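Local coordinates for protein sorting nexin-3 (Saccharomyces cerevisiae S288C, PDB 1OCU) that binds phosphatidylinositol 3-phosphate through its PX domain and helps retrieve late Golgi membrane proteins from the prevacuolar compartment, at residues L36-H41 against Y60-R65. Residues are numbered along the deposited sequence; the frame is centred on the assembly and turned at random.
Sequences LEIEVH and YEIICR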
loop_
_atom_site.group_PDB
_atom_site.type_symbol
_atom_site.label_atom_id
_atom_site.label_comp_id
_atom_site.label_asym_id
_atom_site.label_seq_id
_atom_site.Cartn_x
_atom_site.Cartn_y
_atom_site.Cartn_z
ATOM N N LEU A 36 7.683 -10.004 8.048
ATOM C CA LEU A 36 7.362 -8.873 7.188
ATOM C C LEU A 36 6.816 -7.737 8.023
ATOM O O LEU A 36 5.776 -7.868 8.667
ATOM C CB LEU A 36 6.351 -9.242 6.100
ATOM C CG LEU A 36 6.082 -8.085 5.126
ATOM C CD1 LEU A 36 5.667 -8.628 3.770
ATOM C CD2 LEU A 36 4.998 -7.148 5.694
ATOM N N GLU A 37 7.546 -6.628 8.017
ATOM C CA GLU A 37 7.163 -5.425 8.742
ATOM C C GLU A 37 6.819 -4.394 7.675
ATOM O O GLU A 37 7.580 -4.189 6.727
ATOM C CB GLU A 37 8.331 -4.913 9.580
ATOM C CG GLU A 37 8.827 -5.887 10.620
ATOM C CD GLU A 37 10.200 -5.509 11.138
ATOM O OE1 GLU A 37 10.764 -6.274 11.948
ATOM O OE2 GLU A 37 10.714 -4.443 10.730
ATOM N N ILE A 38 5.673 -3.745 7.819
ATOM C CA ILE A 38 5.273 -2.764 6.830
ATOM C C ILE A 38 4.548 -1.590 7.471
ATOM O O ILE A 38 3.787 -1.757 8.427
ATOM C CB ILE A 38 4.389 -3.436 5.746
ATOM C CG1 ILE A 38 4.205 -2.500 4.555
ATOM C CG2 ILE A 38 3.059 -3.829 6.333
ATOM C CD1 ILE A 38 3.708 -3.192 3.307
ATOM N N GLU A 39 4.812 -0.395 6.953
ATOM C CA GLU A 39 4.176 0.808 7.471
ATOM C C GLU A 39 3.906 1.838 6.385
ATOM O O GLU A 39 4.616 1.913 5.384
ATOM C CB GLU A 39 5.041 1.449 8.560
ATOM C CG GLU A 39 4.432 2.735 9.124
ATOM C CD GLU A 39 5.376 3.511 10.036
ATOM O OE1 GLU A 39 4.988 4.617 10.476
ATOM O OE2 GLU A 39 6.498 3.020 10.314
ATOM N N VAL A 40 2.861 2.630 6.588
ATOM C CA VAL A 40 2.506 3.684 5.649
ATOM C C VAL A 40 2.579 4.978 6.425
ATOM O O VAL A 40 1.874 5.149 7.408
ATOM C CB VAL A 40 1.085 3.507 5.120
ATOM C CG1 VAL A 40 0.733 4.662 4.193
ATOM C CG2 VAL A 40 0.973 2.182 4.396
ATOM N N HIS A 41 3.437 5.889 5.985
ATOM C CA HIS A 41 3.599 7.161 6.674
ATOM C C HIS A 41 4.196 8.205 5.735
ATOM O O HIS A 41 4.210 8.025 4.519
ATOM C CB HIS A 41 4.550 6.991 7.855
ATOM C CG HIS A 41 5.980 6.831 7.443
ATOM N ND1 HIS A 41 7.033 7.124 8.280
ATOM C CD2 HIS A 41 6.531 6.455 6.263
ATOM C CE1 HIS A 41 8.170 6.943 7.630
ATOM N NE2 HIS A 41 7.893 6.538 6.404
ATOM N N TYR A 60 1.577 8.732 -0.214
ATOM C CA TYR A 60 2.146 8.270 1.042
ATOM C C TYR A 60 3.291 7.313 0.791
ATOM O O TYR A 60 3.352 6.655 -0.256
ATOM C CB TYR A 60 1.063 7.563 1.866
ATOM C CG TYR A 60 -0.207 8.364 2.008
ATOM C CD1 TYR A 60 -1.041 8.581 0.914
ATOM C CD2 TYR A 60 -0.537 8.966 3.220
ATOM C CE1 TYR A 60 -2.169 9.388 1.015
ATOM C CE2 TYR A 60 -1.664 9.777 3.340
ATOM C CZ TYR A 60 -2.474 9.990 2.231
ATOM O OH TYR A 60 -3.563 10.828 2.331
ATOM N N GLU A 61 4.206 7.233 1.746
ATOM C CA GLU A 61 5.320 6.319 1.585
ATOM C C GLU A 61 5.042 4.997 2.273
ATOM O O GLU A 61 4.607 4.961 3.429
ATOM C CB GLU A 61 6.610 6.897 2.164
ATOM C CG GLU A 61 7.770 5.931 2.033
ATOM C CD GLU A 61 9.012 6.397 2.745
ATOM O OE1 GLU A 61 9.579 7.435 2.334
ATOM O OE2 GLU A 61 9.418 5.720 3.719
ATOM N N ILE A 62 5.274 3.914 1.540
ATOM C CA ILE A 62 5.115 2.574 2.082
ATOM C C ILE A 62 6.547 2.060 2.255
ATOM O O ILE A 62 7.318 2.014 1.291
ATOM C CB ILE A 62 4.355 1.616 1.111
ATOM C CG1 ILE A 62 2.945 2.136 0.824
ATOM C CG2 ILE A 62 4.228 0.219 1.733
ATOM C CD1 ILE A 62 2.919 3.417 0.035
ATOM N N ILE A 63 6.921 1.720 3.485
ATOM C CA ILE A 63 8.251 1.184 3.730
ATOM C C ILE A 63 8.051 -0.232 4.256
ATOM O O ILE A 63 7.219 -0.475 5.131
ATOM C CB ILE A 63 9.059 2.042 4.732
ATOM C CG1 ILE A 63 10.476 1.478 4.842
ATOM C CG2 ILE A 63 8.383 2.060 6.089
ATOM C CD1 ILE A 63 11.500 2.466 5.326
ATOM N N CYS A 64 8.810 -1.169 3.704
ATOM C CA CYS A 64 8.662 -2.567 4.070
ATOM C C CYS A 64 9.991 -3.310 4.187
ATOM O O CYS A 64 10.902 -3.123 3.374
ATOM C CB CYS A 64 7.771 -3.236 3.019
ATOM S SG CYS A 64 7.496 -5.012 3.182
ATOM N N ARG A 65 10.088 -4.142 5.221
ATOM C CA ARG A 65 11.267 -4.971 5.473
ATOM C C ARG A 65 10.782 -6.409 5.571
ATOM O O ARG A 65 9.889 -6.718 6.361
ATOM C CB ARG A 65 11.958 -4.569 6.778
ATOM C CG ARG A 65 12.748 -3.279 6.684
ATOM C CD ARG A 65 13.591 -3.020 7.930
ATOM N NE ARG A 65 14.451 -1.851 7.745
ATOM C CZ ARG A 65 13.999 -0.625 7.488
ATOM N NH1 ARG A 65 14.846 0.385 7.327
ATOM N NH2 ARG A 65 12.693 -0.406 7.401
#
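His-41 and Glu-61 are joined three times. His-41 N donates to Glu-61 O at 3.0 Å, and Glu-61 N returns a bond to His-41 O at 2.9 Å. The third bond links the side chains, from His-41 NE2 to Glu-61 OE2 at 3.2 Å. The carboxylate oxygen lies in the plane of the imidazole, yet the donor stands well above the carboxylate plane. With chi1 at 73°, His-41 CG stands between its backbone N and carbonyl carbon, and the ring reaches across to Glu-61. Cutting this side chain back to an alanine is likely to leave the Glu-61 carboxylate without its imidazole partner and freer to turn. Glu-39 with Ile-63 and Glu-37 with Arg-65 form two further antiparallel hydrogen-bonded pairs. Ile-38, Val-40, Ile-62 and Cys-64 share one face. There Ile-38 CD1 meets Ile-62 CG2 at 3.8 Å, the two side chains alongside and pointing the same way. Val-40 CG1 also packs on Tyr-60 CB at 3.7 Å, and Cys-64 SG meets Leu-36 CG at 3.9 Å. This face turns to the helices: Ile-38 and Val-40 touch Met-135 of helix 121-139, and Cys-64 touches Ile-155 of helix 149-156. Tyr-60 lies against the lipid-binding Arg-127. Strand 57-66 is central in the three-stranded PX-domain sheet, hydrogen-bonded to strand 75-81 along its other edge.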